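Putative hydroxymethylglutaryl-CoA synthase (Streptococcus mutans, PDB 3SQZ) probably acts as a hydroxymethylglutaryl-CoA synthase, an acyltransferase of the thiolase fold, and binds coenzyme A. Local coordinates at residues K293-S305 with L318-L330. Numbering follows the deposited sequence.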
ATOM      1  N   LYS A 293     -20.359 -14.681   2.280  1.00 14.91           N
ATOM      2  CA  LYS A 293     -18.995 -14.731   2.787  1.00 14.61           C
ATOM      3  C   LYS A 293     -18.073 -13.759   2.059  1.00 12.72           C
ATOM      4  O   LYS A 293     -17.279 -13.047   2.681  1.00 13.17           O
ATOM      5  CB  LYS A 293     -18.424 -16.137   2.690  1.00 17.39           C
ATOM      6  CG  LYS A 293     -17.067 -16.233   3.338  1.00 21.48           C
ATOM      7  CD  LYS A 293     -16.763 -17.639   3.783  1.00 25.00           C
ATOM      8  CE  LYS A 293     -16.291 -18.477   2.622  1.00 26.92           C
ATOM      9  NZ  LYS A 293     -15.690 -19.750   3.106  1.00 27.68           N
ATOM     10  N   LEU A 294     -18.177 -13.735   0.738  1.00 12.48           N
ATOM     11  CA  LEU A 294     -17.330 -12.851  -0.046  1.00 11.96           C
ATOM     12  C   LEU A 294     -17.626 -11.388   0.273  1.00 12.16           C
ATOM     13  O   LEU A 294     -16.717 -10.560   0.329  1.00 12.16           O
ATOM     14  CB  LEU A 294     -17.488 -13.132  -1.543  1.00 12.72           C
ATOM     15  CG  LEU A 294     -16.896 -14.459  -2.032  1.00 13.71           C
ATOM     16  CD1 LEU A 294     -17.384 -14.809  -3.428  1.00 15.54           C
ATOM     17  CD2 LEU A 294     -15.374 -14.430  -1.979  1.00 15.03           C
ATOM     18  N   LYS A 295     -18.896 -11.068   0.499  1.00 12.44           N
ATOM     19  CA  LYS A 295     -19.281  -9.701   0.826  1.00 12.64           C
ATOM     20  C   LYS A 295     -18.753  -9.279   2.200  1.00 12.16           C
ATOM     21  O   LYS A 295     -18.201  -8.192   2.359  1.00 12.43           O
ATOM     22  CB  LYS A 295     -20.802  -9.540   0.763  1.00 15.38           C
ATOM     23  CG  LYS A 295     -21.282  -8.153   1.146  1.00 18.38           C
ATOM     24  CD  LYS A 295     -20.680  -7.085   0.252  1.00 22.39           C
ATOM     25  CE  LYS A 295     -21.387  -5.756   0.459  1.00 25.00           C
ATOM     26  NZ  LYS A 295     -20.802  -4.680  -0.381  1.00 26.76           N
ATOM     27  N   VAL A 296     -18.918 -10.144   3.193  1.00 12.82           N
ATOM     28  CA  VAL A 296     -18.404  -9.864   4.527  1.00 13.40           C
ATOM     29  C   VAL A 296     -16.886  -9.690   4.483  1.00 11.42           C
ATOM     30  O   VAL A 296     -16.330  -8.807   5.146  1.00 11.95           O
ATOM     31  CB  VAL A 296     -18.809 -10.984   5.517  1.00 17.20           C
ATOM     32  CG1 VAL A 296     -17.959 -10.940   6.771  1.00 19.49           C
ATOM     33  CG2 VAL A 296     -20.295 -10.878   5.859  1.00 18.88           C
ATOM     34  N   ASN A 297     -16.210 -10.528   3.704  1.00 10.81           N
ATOM     35  CA  ASN A 297     -14.760 -10.410   3.576  1.00 10.61           C
ATOM     36  C   ASN A 297     -14.351  -9.150   2.825  1.00 10.00           C
ATOM     37  O   ASN A 297     -13.354  -8.510   3.180  1.00 10.49           O
ATOM     38  CB  ASN A 297     -14.149 -11.669   2.972  1.00 10.46           C
ATOM     39  CG  ASN A 297     -14.125 -12.822   3.958  1.00 10.74           C
ATOM     40  OD1 ASN A 297     -13.975 -13.997   3.581  1.00 13.06           O
ATOM     41  ND2 ASN A 297     -14.293 -12.499   5.227  1.00 10.39           N
ATOM     42  N   PHE A 298     -15.124  -8.766   1.817  1.00 10.68           N
ATOM     43  CA  PHE A 298     -14.881  -7.488   1.167  1.00 11.04           C
ATOM     44  C   PHE A 298     -14.962  -6.328   2.176  1.00 10.55           C
ATOM     45  O   PHE A 298     -14.071  -5.467   2.242  1.00 11.02           O
ATOM     46  CB  PHE A 298     -15.832  -7.231  -0.001  1.00 11.92           C
ATOM     47  CG  PHE A 298     -15.664  -5.860  -0.558  1.00 11.81           C
ATOM     48  CD1 PHE A 298     -14.591  -5.573  -1.391  1.00 12.85           C
ATOM     49  CD2 PHE A 298     -16.500  -4.825  -0.163  1.00 13.45           C
ATOM     50  CE1 PHE A 298     -14.380  -4.291  -1.856  1.00 13.77           C
ATOM     51  CE2 PHE A 298     -16.291  -3.538  -0.628  1.00 14.88           C
ATOM     52  CZ  PHE A 298     -15.230  -3.274  -1.476  1.00 14.53           C
ATOM     53  N   GLU A 299     -16.020  -6.316   2.980  1.00 11.11           N
ATOM     54  CA  GLU A 299     -16.191  -5.267   3.977  1.00 11.84           C
ATOM     55  C   GLU A 299     -15.035  -5.258   4.983  1.00 11.44           C
ATOM     56  O   GLU A 299     -14.561  -4.194   5.378  1.00 12.33           O
ATOM     57  CB  GLU A 299     -17.540  -5.416   4.677  1.00 13.86           C
ATOM     58  CG  GLU A 299     -18.722  -5.215   3.737  1.00 16.96           C
ATOM     59  CD  GLU A 299     -18.812  -3.805   3.186  1.00 21.56           C
ATOM     60  OE1 GLU A 299     -18.477  -2.848   3.918  1.00 22.73           O
ATOM     61  OE2 GLU A 299     -19.229  -3.653   2.017  1.00 24.16           O
ATOM     62  N   ALA A 300     -14.571  -6.438   5.386  1.00 10.97           N
ATOM     63  CA  ALA A 300     -13.422  -6.523   6.283  1.00 11.10           C
ATOM     64  C   ALA A 300     -12.188  -5.895   5.638  1.00 10.05           C
ATOM     65  O   ALA A 300     -11.405  -5.223   6.305  1.00 11.01           O
ATOM     66  CB  ALA A 300     -13.143  -7.973   6.656  1.00 11.75           C
ATOM     67  N   SER A 301     -12.016  -6.121   4.339  1.00  9.81           N
ATOM     68  CA  SER A 301     -10.820  -5.681   3.628  1.00 10.20           C
ATOM     69  C   SER A 301     -10.704  -4.168   3.474  1.00  9.95           C
ATOM     70  O   SER A 301      -9.601  -3.661   3.271  1.00 10.23           O
ATOM     71  CB  SER A 301     -10.704  -6.371   2.260  1.00 10.09           C
ATOM     72  OG  SER A 301     -11.525  -5.759   1.279  1.00 10.85           O
ATOM     73  N   ILE A 302     -11.819  -3.441   3.573  1.00 10.14           N
ATOM     74  CA  ILE A 302     -11.772  -1.989   3.385  1.00 10.59           C
ATOM     75  C   ILE A 302     -11.742  -1.190   4.687  1.00 10.89           C
ATOM     76  O   ILE A 302     -11.640   0.033   4.661  1.00 11.70           O
ATOM     77  CB  ILE A 302     -12.919  -1.482   2.471  1.00 11.61           C
ATOM     78  CG1 ILE A 302     -14.292  -1.655   3.133  1.00 12.98           C
ATOM     79  CG2 ILE A 302     -12.864  -2.177   1.112  1.00 12.48           C
ATOM     80  CD1 ILE A 302     -15.427  -1.074   2.300  1.00 14.80           C
ATOM     81  N   LEU A 303     -11.801  -1.879   5.821  1.00 11.16           N
ATOM     82  CA  LEU A 303     -11.891  -1.204   7.112  1.00 12.12           C
ATOM     83  C   LEU A 303     -10.740  -0.231   7.362  1.00 11.27           C
ATOM     84  O   LEU A 303     -10.961   0.900   7.781  1.00 12.00           O
ATOM     85  CB  LEU A 303     -11.928  -2.245   8.220  1.00 14.52           C
ATOM     86  CG  LEU A 303     -12.902  -2.162   9.388  1.00 20.38           C
ATOM     87  CD1 LEU A 303     -14.280  -1.680   8.964  1.00 19.77           C
ATOM     88  CD2 LEU A 303     -13.001  -3.543  10.005  1.00 21.31           C
ATOM     89  N   TYR A 304      -9.507  -0.659   7.113  1.00 10.66           N
ATOM     90  CA  TYR A 304      -8.374   0.226   7.384  1.00 11.05           C
ATOM     91  C   TYR A 304      -8.324   1.395   6.405  1.00 10.90           C
ATOM     92  O   TYR A 304      -8.078   2.537   6.799  1.00 10.51           O
ATOM     93  CB  TYR A 304      -7.047  -0.534   7.389  1.00 11.01           C
ATOM     94  CG  TYR A 304      -6.921  -1.568   8.488  1.00 10.76           C
ATOM     95  CD1 TYR A 304      -7.747  -1.546   9.609  1.00 11.71           C
ATOM     96  CD2 TYR A 304      -5.964  -2.572   8.397  1.00 10.36           C
ATOM     97  CE1 TYR A 304      -7.623  -2.500  10.604  1.00 12.28           C
ATOM     98  CE2 TYR A 304      -5.833  -3.527   9.383  1.00 10.60           C
ATOM     99  CZ  TYR A 304      -6.669  -3.491  10.482  1.00 10.73           C
ATOM    100  OH  TYR A 304      -6.561  -4.435  11.472  1.00 11.29           O
ATOM    101  N   SER A 305      -8.576   1.115   5.132  1.00 10.45           N
ATOM    102  CA  SER A 305      -8.518   2.157   4.124  1.00 10.92           C
ATOM    103  C   SER A 305      -9.513   3.294   4.400  1.00  9.76           C
ATOM    104  O   SER A 305      -9.236   4.452   4.107  1.00 10.01           O
ATOM    105  CB  SER A 305      -8.724   1.542   2.744  1.00 11.89           C
ATOM    106  OG  SER A 305      -7.608   0.718   2.426  1.00 13.68           O
ATOM    107  N   LEU A 318      -2.551  -3.293   2.147  1.00  8.87           N
ATOM    108  CA  LEU A 318      -3.256  -2.811   3.324  1.00  9.16           C
ATOM    109  C   LEU A 318      -4.635  -3.482   3.405  1.00  8.60           C
ATOM    110  O   LEU A 318      -5.081  -3.871   4.482  1.00  9.30           O
ATOM    111  CB  LEU A 318      -3.383  -1.285   3.291  1.00  9.65           C
ATOM    112  CG  LEU A 318      -4.161  -0.664   4.458  1.00 10.03           C
ATOM    113  CD1 LEU A 318      -3.497  -0.963   5.796  1.00 10.49           C
ATOM    114  CD2 LEU A 318      -4.301   0.836   4.243  1.00 11.03           C
ATOM    115  N   GLY A 319      -5.313  -3.614   2.268  1.00  9.03           N
ATOM    116  CA  GLY A 319      -6.585  -4.313   2.251  1.00  9.44           C
ATOM    117  C   GLY A 319      -6.445  -5.781   2.616  1.00  8.79           C
ATOM    118  O   GLY A 319      -7.293  -6.334   3.324  1.00  9.42           O
ATOM    119  N   LEU A 320      -5.388  -6.437   2.130  1.00  9.03           N
ATOM    120  CA  LEU A 320      -5.108  -7.809   2.541  1.00  9.47           C
ATOM    121  C   LEU A 320      -4.950  -7.879   4.069  1.00  8.73           C
ATOM    122  O   LEU A 320      -5.532  -8.735   4.740  1.00  9.21           O
ATOM    123  CB  LEU A 320      -3.850  -8.330   1.843  1.00  9.65           C
ATOM    124  CG  LEU A 320      -3.364  -9.708   2.304  1.00 10.34           C
ATOM    125  CD1 LEU A 320      -4.385 -10.826   2.028  1.00 11.43           C
ATOM    126  CD2 LEU A 320      -2.016 -10.039   1.670  1.00 11.53           C
ATOM    127  N   LEU A 321      -4.166  -6.964   4.624  1.00  8.64           N
ATOM    128  CA  LEU A 321      -3.947  -6.941   6.065  1.00  9.08           C
ATOM    129  C   LEU A 321      -5.255  -6.709   6.829  1.00  8.52           C
ATOM    130  O   LEU A 321      -5.551  -7.395   7.806  1.00  9.26           O
ATOM    131  CB  LEU A 321      -2.925  -5.862   6.397  1.00  9.58           C
ATOM    132  CG  LEU A 321      -2.493  -5.764   7.855  1.00  9.67           C
ATOM    133  CD1 LEU A 321      -1.846  -7.058   8.349  1.00 10.78           C
ATOM    134  CD2 LEU A 321      -1.558  -4.573   8.014  1.00 10.27           C
ATOM    135  N   SER A 322      -6.044  -5.752   6.359  1.00  8.82           N
ATOM    136  CA  SER A 322      -7.338  -5.456   6.946  1.00  9.13           C
ATOM    137  C   SER A 322      -8.249  -6.693   6.906  1.00  9.25           C
ATOM    138  O   SER A 322      -8.912  -7.027   7.891  1.00  9.98           O
ATOM    139  CB  SER A 322      -7.959  -4.288   6.185  1.00  9.33           C
ATOM    140  OG  SER A 322      -9.115  -3.786   6.832  1.00  9.90           O
ATOM    141  N   LEU A 323      -8.271  -7.371   5.764  1.00  9.24           N
ATOM    142  CA  LEU A 323      -9.021  -8.610   5.620  1.00  9.82           C
ATOM    143  C   LEU A 323      -8.594  -9.645   6.655  1.00  9.06           C
ATOM    144  O   LEU A 323      -9.424 -10.227   7.352  1.00  9.83           O
ATOM    145  CB  LEU A 323      -8.801  -9.173   4.219  1.00  9.92           C
ATOM    146  CG  LEU A 323      -9.322 -10.593   3.993  1.00 10.05           C
ATOM    147  CD1 LEU A 323     -10.859 -10.660   4.090  1.00 11.32           C
ATOM    148  CD2 LEU A 323      -8.831 -11.131   2.655  1.00 10.99           C
ATOM    149  N   LEU A 324      -7.293  -9.895   6.756  1.00  9.35           N
ATOM    150  CA  LEU A 324      -6.823 -10.963   7.625  1.00  9.95           C
ATOM    151  C   LEU A 324      -7.085 -10.664   9.091  1.00  9.75           C
ATOM    152  O   LEU A 324      -7.350 -11.578   9.876  1.00 10.45           O
ATOM    153  CB  LEU A 324      -5.334 -11.222   7.408  1.00 10.29           C
ATOM    154  CG  LEU A 324      -4.950 -11.664   5.997  1.00 11.32           C
ATOM    155  CD1 LEU A 324      -3.500 -12.115   5.985  1.00 12.93           C
ATOM    156  CD2 LEU A 324      -5.873 -12.767   5.482  1.00 12.33           C
ATOM    157  N   GLU A 325      -7.014  -9.387   9.457  1.00  9.61           N
ATOM    158  CA  GLU A 325      -7.200  -8.962  10.839  1.00 10.26           C
ATOM    159  C   GLU A 325      -8.667  -8.759  11.229  1.00 10.71           C
ATOM    160  O   GLU A 325      -8.982  -8.637  12.410  1.00 12.48           O
ATOM    161  CB  GLU A 325      -6.363  -7.707  11.131  1.00 10.46           C
ATOM    162  CG  GLU A 325      -4.885  -8.047  11.191  1.00 10.40           C
ATOM    163  CD  GLU A 325      -3.941  -6.881  11.447  1.00 10.01           C
ATOM    164  OE1 GLU A 325      -4.352  -5.699  11.374  1.00 11.02           O
ATOM    165  OE2 GLU A 325      -2.755  -7.168  11.725  1.00 10.09           O
ATOM    166  N   ASN A 326      -9.566  -8.744  10.251  1.00 11.08           N
ATOM    167  CA  ASN A 326     -10.966  -8.434  10.528  1.00 11.82           C
ATOM    168  C   ASN A 326     -12.000  -9.440  10.049  1.00 12.17           C
ATOM    169  O   ASN A 326     -13.134  -9.419  10.518  1.00 13.76           O
ATOM    170  CB  ASN A 326     -11.305  -7.023  10.055  1.00 12.21           C
ATOM    171  CG  ASN A 326     -10.541  -5.980  10.828  1.00 13.22           C
ATOM    172  OD1 ASN A 326     -10.922  -5.617  11.939  1.00 13.86           O
ATOM    173  ND2 ASN A 326      -9.429  -5.526  10.270  1.00 14.32           N
ATOM    174  N   SER A 327     -11.632 -10.337   9.144  1.00 11.81           N
ATOM    175  CA  SER A 327     -12.567 -11.390   8.766  1.00 11.96           C
ATOM    176  C   SER A 327     -12.788 -12.330   9.931  1.00 11.89           C
ATOM    177  O   SER A 327     -11.840 -12.694  10.637  1.00 13.55           O
ATOM    178  CB  SER A 327     -12.053 -12.199   7.582  1.00 11.89           C
ATOM    179  OG  SER A 327     -12.894 -13.324   7.367  1.00 11.62           O
ATOM    180  N   GLN A 328     -14.032 -12.750  10.111  1.00 12.04           N
ATOM    181  CA  GLN A 328     -14.357 -13.705  11.161  1.00 13.71           C
ATOM    182  C   GLN A 328     -14.511 -15.123  10.623  1.00 13.15           C
ATOM    183  O   GLN A 328     -14.860 -16.038  11.374  1.00 14.39           O
ATOM    184  CB  GLN A 328     -15.597 -13.250  11.932  1.00 15.76           C
ATOM    185  CG  GLN A 328     -15.376 -11.917  12.642  1.00 18.06           C
ATOM    186  CD  GLN A 328     -16.547 -11.500  13.511  1.00 21.30           C
ATOM    187  OE1 GLN A 328     -16.375 -10.797  14.507  1.00 24.58           O
ATOM    188  NE2 GLN A 328     -17.745 -11.930  13.136  1.00 21.99           N
ATOM    189  N   ASN A 329     -14.236 -15.320   9.333  1.00 11.99           N
ATOM    190  CA  ASN A 329     -14.460 -16.626   8.718  1.00 12.68           C
ATOM    191  C   ASN A 329     -13.265 -17.262   8.005  1.00 11.90           C
ATOM    192  O   ASN A 329     -13.323 -18.437   7.658  1.00 13.48           O
ATOM    193  CB  ASN A 329     -15.657 -16.578   7.767  1.00 13.43           C
ATOM    194  CG  ASN A 329     -15.456 -15.593   6.648  1.00 13.44           C
ATOM    195  OD1 ASN A 329     -16.097 -14.538   6.608  1.00 16.54           O
ATOM    196  ND2 ASN A 329     -14.547 -15.917   5.741  1.00 11.31           N
ATOM    197  N   LEU A 330     -12.185 -16.518   7.773  1.00 11.08           N
ATOM    198  CA  LEU A 330     -11.059 -17.098   7.045  1.00 10.61           C
ATOM    199  C   LEU A 330     -10.367 -18.170   7.866  1.00 11.16           C
ATOM    200  O   LEU A 330     -10.176 -18.017   9.077  1.00 11.68           O
ATOM    201  CB  LEU A 330     -10.050 -16.023   6.647  1.00 11.08           C
ATOM    202  CG  LEU A 330     -10.497 -15.099   5.517  1.00 11.78           C
ATOM    203  CD1 LEU A 330      -9.511 -13.966   5.362  1.00 12.90           C
ATOM    204  CD2 LEU A 330     -10.642 -15.847   4.198  1.00 13.18           C
TER
HETATM  205  O   HOH W   1     -13.690 -18.470   4.486  1.00 18.14           O
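Tyr304 lays one face of its ring over Ser322, whose OG sits 3.5 Å above the ring plane, offset toward the rim. That hydroxyl is a worked example of how a small polar side chain can join two helices: with OG anti to the backbone N (chi1 -170°), it donates to Ala300 O at 2.8 Å, in the carbonyl plane, and accepts from Tyr304 N. Tyr304 OH donates to the anti lone pair of Glu325 OE1 at 2.5 Å, the carboxylate turned 73° from the ring. The same oxygen is salt-bridged by Arg366, which probably favours the ionised carboxylate.

The two short helical axes approach to 6.9 Å, and Gly319, which has no side chain, brings its CA to 3.2 Å from Ser301 O in a CA-H...O contact. Farther along, the amides of Asn297 and Asn329 meet from opposite directions. Asn329 ND2 gives a nearly straight bond (176°) to a lone pair of Asn297 OD1, while Asn297 ND2 returns weak, bent ones to Asn329 OD1 and to Ser327 OG, the acceptor of an ST turn.

Leu323 packs its side chain on strand 263-266, the outermost of the mixed sheet, placing this crossed pair within the helix-on-sheet layering of the thiolase fold.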